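Local coordinates for protein ribulose bisphosphate carboxylase (Pyrococcus horikoshii, PDB 2D69) that probably catalyses the addition of carbon dioxide and water to ribulose 1,5-bisphosphate, yielding two molecules of 3-phosphoglycerate, in archaeal AMP degradation, at residues A[136-141]-A[306-311]; A[180-185]-A[384-389]. All coordinates share one frame; numbering follows the deposited sequence.

Contact 1: A[136-141]-A[306-311]; sequences PQFGVQ and GVDQIH
The carboxylate of D308 reaches across to the backbone of F138 and G139, tying the chain that enters helix 139-147 to the turn before strand 309-311 of the TIM barrel. One oxygen does the gripping. OD1 accepts F138 N at 2.9 Å, met almost head-on in the direction of the C-O bond, and takes G139 N, also 2.9 Å away, through its anti lone pair in a straighter bond (163°). The same OD1 is 3.4 Å from F138 CB and, near the ring plane, 4.0 Å from F138 CD2 at the ring edge. With chi1 of -62°, D308 keeps CG next to its own backbone N, and this swings the carboxylate to the loop.

The second oxygen is held separately. A water sits 2.8 Å from D308 OD2 and donates to it; it also donates to G306 O and accepts from Q137 N, bridging the two segments, while I275 N of the adjoining strand 274-278 binds OD2 as well. Replacing D308 by alanine removes both oxygens and would probably leave F138 N, G139 N and I275 N without this acceptor and the bridging water without one anchor.

Farther out, G306 ends helix 295-305 as the C-prime residue of a Schellman motif. Its positive phi suits glycine, and a side chain there would run into P136 N, which lies 3.4 Å from G306 CA. The proline ring rests against the V307 carbonyl and also touches I340 and V343. P136 CG comes to 3.4 Å from V307 O, a buried carbonyl oxygen with no hydrogen-bond partner.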
loop_
_atom_site.group_PDB
_atom_site.type_symbol
_atom_site.label_atom_id
_atom_site.label_comp_id
_atom_site.label_asym_id
_atom_site.label_seq_id
_atom_site.Cartn_x
_atom_site.Cartn_y
_atom_site.Cartn_z
ATOM N N PRO A 136 -29.259 -13.603 -1.202
ATOM C CA PRO A 136 -28.643 -13.661 -2.529
ATOM C C PRO A 136 -28.506 -12.317 -3.207
ATOM O O PRO A 136 -29.414 -11.514 -3.097
ATOM C CB PRO A 136 -29.629 -14.487 -3.329
ATOM C CG PRO A 136 -30.389 -15.241 -2.324
ATOM C CD PRO A 136 -30.532 -14.320 -1.146
ATOM N N GLN A 137 -27.412 -12.119 -3.946
ATOM C CA GLN A 137 -27.153 -10.872 -4.563
ATOM C C GLN A 137 -28.059 -10.817 -5.798
ATOM O O GLN A 137 -28.630 -9.780 -6.119
ATOM C CB GLN A 137 -25.670 -10.721 -4.954
ATOM C CG GLN A 137 -25.429 -9.523 -5.862
ATOM C CD GLN A 137 -23.974 -9.301 -6.290
ATOM O OE1 GLN A 137 -23.706 -8.357 -7.044
ATOM N NE2 GLN A 137 -23.045 -10.141 -5.820
ATOM N N PHE A 138 -28.207 -11.950 -6.454
ATOM C CA PHE A 138 -28.997 -11.987 -7.701
ATOM C C PHE A 138 -30.354 -12.677 -7.510
ATOM O O PHE A 138 -31.403 -12.125 -7.815
ATOM C CB PHE A 138 -28.175 -12.615 -8.822
ATOM C CG PHE A 138 -26.965 -11.834 -9.183
ATOM C CD1 PHE A 138 -27.044 -10.767 -10.103
ATOM C CD2 PHE A 138 -25.722 -12.120 -8.590
ATOM C CE1 PHE A 138 -25.928 -10.022 -10.442
ATOM C CE2 PHE A 138 -24.570 -11.381 -8.932
ATOM C CZ PHE A 138 -24.685 -10.301 -9.855
ATOM N N GLY A 139 -30.324 -13.860 -6.949
ATOM C CA GLY A 139 -31.477 -14.731 -6.915
ATOM C C GLY A 139 -32.020 -15.072 -8.278
ATOM O O GLY A 139 -31.378 -14.850 -9.311
ATOM N N VAL A 140 -33.266 -15.510 -8.275
ATOM C CA VAL A 140 -33.956 -15.907 -9.489
ATOM C C VAL A 140 -34.017 -14.768 -10.501
ATOM O O VAL A 140 -33.643 -14.960 -11.668
ATOM C CB VAL A 140 -35.388 -16.435 -9.133
ATOM C CG1 VAL A 140 -36.220 -16.731 -10.418
ATOM C CG2 VAL A 140 -35.277 -17.718 -8.291
ATOM N N GLN A 141 -34.483 -13.591 -10.068
ATOM C CA GLN A 141 -34.699 -12.501 -11.017
ATOM C C GLN A 141 -33.393 -11.910 -11.495
ATOM O O GLN A 141 -33.271 -11.627 -12.625
ATOM C CB GLN A 141 -35.681 -11.415 -10.486
ATOM C CG GLN A 141 -37.175 -11.969 -10.341
ATOM C CD GLN A 141 -37.686 -12.819 -11.555
ATOM O OE1 GLN A 141 -37.636 -12.376 -12.721
ATOM N NE2 GLN A 141 -38.171 -14.020 -11.269
ATOM N N GLY A 306 -26.644 -16.241 1.359
ATOM C CA GLY A 306 -26.897 -15.777 0.016
ATOM C C GLY A 306 -26.342 -16.536 -1.153
ATOM O O GLY A 306 -25.746 -15.916 -2.022
ATOM N N VAL A 307 -26.572 -17.851 -1.229
ATOM C CA VAL A 307 -26.304 -18.594 -2.473
ATOM C C VAL A 307 -27.413 -18.249 -3.412
ATOM O O VAL A 307 -28.509 -17.965 -2.959
ATOM C CB VAL A 307 -26.183 -20.154 -2.230
ATOM C CG1 VAL A 307 -25.122 -20.439 -1.215
ATOM C CG2 VAL A 307 -27.476 -20.745 -1.903
ATOM N N ASP A 308 -27.147 -18.185 -4.711
ATOM C CA ASP A 308 -28.181 -17.815 -5.691
ATOM C C ASP A 308 -28.944 -18.999 -6.285
ATOM O O ASP A 308 -30.067 -18.839 -6.857
ATOM C CB ASP A 308 -27.538 -17.032 -6.805
ATOM C CG ASP A 308 -26.935 -15.766 -6.313
ATOM O OD1 ASP A 308 -27.688 -14.768 -6.257
ATOM O OD2 ASP A 308 -25.727 -15.681 -5.981
ATOM N N GLN A 309 -28.332 -20.177 -6.160
ATOM C CA GLN A 309 -28.919 -21.450 -6.624
ATOM C C GLN A 309 -28.290 -22.601 -5.852
ATOM O O GLN A 309 -27.140 -22.516 -5.421
ATOM C CB GLN A 309 -28.805 -21.663 -8.140
ATOM C CG GLN A 309 -27.471 -21.531 -8.707
ATOM C CD GLN A 309 -27.488 -21.384 -10.222
ATOM O OE1 GLN A 309 -26.843 -22.181 -10.931
ATOM N NE2 GLN A 309 -28.150 -20.387 -10.699
ATOM N N ILE A 310 -29.063 -23.630 -5.598
ATOM C CA ILE A 310 -28.557 -24.760 -4.799
ATOM C C ILE A 310 -29.296 -26.043 -5.184
ATOM O O ILE A 310 -30.508 -26.021 -5.466
ATOM C CB ILE A 310 -28.690 -24.477 -3.262
ATOM C CG1 ILE A 310 -28.042 -25.563 -2.421
ATOM C CG2 ILE A 310 -30.131 -24.363 -2.873
ATOM C CD1 ILE A 310 -27.890 -25.193 -0.978
ATOM N N HIS A 311 -28.535 -27.139 -5.220
ATOM C CA HIS A 311 -29.037 -28.478 -5.517
ATOM C C HIS A 311 -29.989 -28.870 -4.430
ATOM O O HIS A 311 -29.615 -28.755 -3.284
ATOM C CB HIS A 311 -27.866 -29.497 -5.523
ATOM C CG HIS A 311 -26.947 -29.368 -6.707
ATOM N ND1 HIS A 311 -27.207 -29.979 -7.917
ATOM C CD2 HIS A 311 -25.758 -28.732 -6.859
ATOM C CE1 HIS A 311 -26.234 -29.689 -8.772
ATOM N NE2 HIS A 311 -25.334 -28.949 -8.151
HETATM O O HOH W 1 -25.176 -13.973 -3.861
#

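Contact 2: A[180-185]-A[384-389]; sequences GGIDLL and AGAKAL
I182 packs onto helix 382-398 through one of its two branches. Its CB lies 4.5 Å from A386 CB, while CG2 lies anti to the backbone N and makes no contact with 384-389. CG1, kept beside the backbone N (chi1 -68°), instead presses on the A386 methyl, and its 3.4 Å from A386 CB is tighter than usual for two carbons. At the tip, CD1 meets L389 CD2 at 3.8 Å, the two side chains lying aslant, and it also stays 4.0 Å from A386 CB. T155 and T157 of strand 154-157 touch I182 as well.

In the alpha/beta barrel this places the turn between helix 167-179 and strand 184-186 against helix 382-398, which comes after strand 368-370 and the short helix 372-376. G181 closes the earlier helix in a Schellman motif, with a positive phi that favours glycine. At G180 a CB would be jammed against the A386 methyl, which packs 3.7 Å from G180 C. G180 O comes close to K387 N, but the angle is too poor for a hydrogen bond; K387 CB lies 3.5 Å from that oxygen, and the extended chain beyond leads away to a salt bridge between K387 NZ and E411.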
loop_
_atom_site.group_PDB
_atom_site.type_symbol
_atom_site.label_atom_id
_atom_site.label_comp_id
_atom_site.label_asym_id
_atom_site.label_seq_id
_atom_site.Cartn_x
_atom_site.Cartn_y
_atom_site.Cartn_z
ATOM N N GLY A 180 -24.957 -26.229 -28.760
ATOM C CA GLY A 180 -26.167 -26.993 -28.966
ATOM C C GLY A 180 -27.346 -26.490 -28.160
ATOM O O GLY A 180 -28.467 -26.948 -28.370
ATOM N N GLY A 181 -27.076 -25.631 -27.178
ATOM C CA GLY A 181 -28.119 -24.897 -26.481
ATOM C C GLY A 181 -28.058 -24.906 -24.956
ATOM O O GLY A 181 -28.930 -24.304 -24.314
ATOM N N ILE A 182 -27.056 -25.561 -24.355
ATOM C CA ILE A 182 -26.964 -25.565 -22.904
ATOM C C ILE A 182 -26.648 -24.144 -22.416
ATOM O O ILE A 182 -25.845 -23.403 -23.037
ATOM C CB ILE A 182 -25.889 -26.581 -22.366
ATOM C CG1 ILE A 182 -26.331 -27.987 -22.629
ATOM C CG2 ILE A 182 -25.746 -26.499 -20.853
ATOM C CD1 ILE A 182 -27.656 -28.368 -21.912
ATOM N N ASP A 183 -27.258 -23.762 -21.307
ATOM C CA ASP A 183 -27.028 -22.421 -20.813
ATOM C C ASP A 183 -25.734 -22.365 -20.002
ATOM O O ASP A 183 -24.912 -21.465 -20.210
ATOM C CB ASP A 183 -28.196 -21.903 -19.988
ATOM C CG ASP A 183 -29.491 -21.920 -20.739
ATOM O OD1 ASP A 183 -29.578 -21.182 -21.739
ATOM O OD2 ASP A 183 -30.469 -22.635 -20.400
ATOM N N LEU A 184 -25.556 -23.364 -19.126
ATOM C CA LEU A 184 -24.555 -23.365 -18.104
ATOM C C LEU A 184 -23.645 -24.600 -18.145
ATOM O O LEU A 184 -24.092 -25.731 -17.956
ATOM C CB LEU A 184 -25.286 -23.311 -16.778
ATOM C CG LEU A 184 -26.173 -22.104 -16.502
ATOM C CD1 LEU A 184 -26.866 -22.304 -15.172
ATOM C CD2 LEU A 184 -25.355 -20.824 -16.524
ATOM N N LEU A 185 -22.361 -24.408 -18.455
ATOM C CA LEU A 185 -21.379 -25.445 -18.301
ATOM C C LEU A 185 -21.168 -25.562 -16.830
ATOM O O LEU A 185 -21.177 -24.548 -16.130
ATOM C CB LEU A 185 -20.092 -25.033 -18.977
ATOM C CG LEU A 185 -18.922 -26.027 -18.849
ATOM C CD1 LEU A 185 -19.210 -27.360 -19.555
ATOM C CD2 LEU A 185 -17.666 -25.381 -19.366
ATOM N N ALA A 384 -25.983 -32.411 -30.027
ATOM C CA ALA A 384 -27.327 -32.859 -30.309
ATOM C C ALA A 384 -28.106 -33.122 -29.056
ATOM O O ALA A 384 -29.300 -32.850 -29.003
ATOM C CB ALA A 384 -27.320 -34.129 -31.191
ATOM N N GLY A 385 -27.449 -33.626 -28.021
ATOM C CA GLY A 385 -28.134 -33.842 -26.755
ATOM C C GLY A 385 -28.634 -32.564 -26.126
ATOM O O GLY A 385 -29.669 -32.522 -25.462
ATOM N N ALA A 386 -27.835 -31.519 -26.244
ATOM C CA ALA A 386 -28.198 -30.259 -25.636
ATOM C C ALA A 386 -29.426 -29.721 -26.345
ATOM O O ALA A 386 -30.320 -29.205 -25.683
ATOM C CB ALA A 386 -27.063 -29.272 -25.721
ATOM N N LYS A 387 -29.462 -29.867 -27.685
ATOM C CA LYS A 387 -30.583 -29.361 -28.442
ATOM C C LYS A 387 -31.829 -30.119 -28.027
ATOM O O LYS A 387 -32.885 -29.520 -27.889
ATOM C CB LYS A 387 -30.389 -29.470 -29.952
ATOM C CG LYS A 387 -31.437 -28.615 -30.742
ATOM C CD LYS A 387 -31.351 -28.785 -32.267
ATOM C CE LYS A 387 -32.732 -28.501 -32.950
ATOM N NZ LYS A 387 -32.968 -29.269 -34.217
ATOM N N ALA A 388 -31.682 -31.416 -27.782
ATOM C CA ALA A 388 -32.829 -32.259 -27.448
ATOM C C ALA A 388 -33.419 -31.813 -26.114
ATOM O O ALA A 388 -34.631 -31.761 -25.933
ATOM C CB ALA A 388 -32.424 -33.715 -27.380
ATOM N N LEU A 389 -32.548 -31.483 -25.184
ATOM C CA LEU A 389 -32.980 -31.020 -23.873
ATOM C C LEU A 389 -33.731 -29.678 -24.004
ATOM O O LEU A 389 -34.827 -29.507 -23.456
ATOM C CB LEU A 389 -31.783 -30.881 -22.959
ATOM C CG LEU A 389 -32.115 -30.563 -21.487
ATOM C CD1 LEU A 389 -32.821 -31.732 -20.786
ATOM C CD2 LEU A 389 -30.841 -30.138 -20.750
#

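How the contacts relate
In each contact one segment leads into a strand of the same eight-stranded parallel barrel; the centres are 22 Å apart. Strands 184-186 and 309-311 are separated in the sheet order by 154-157, 368-370 and 344-348, yet they meet through side chains: Q309 OE1 of contact 1 packs 4.2 Å from L184 CD1 of contact 2. Each strand then runs on toward the predicted active site. Contact 1 leads to H311, a predicted substrate ligand whose ring meets that of H278; in contact 2 the I182 side chain lies about 8 Å from that of K186, predicted to bind magnesium through a carbamate not present here, and L389 packs against A371, predicted to bind substrate.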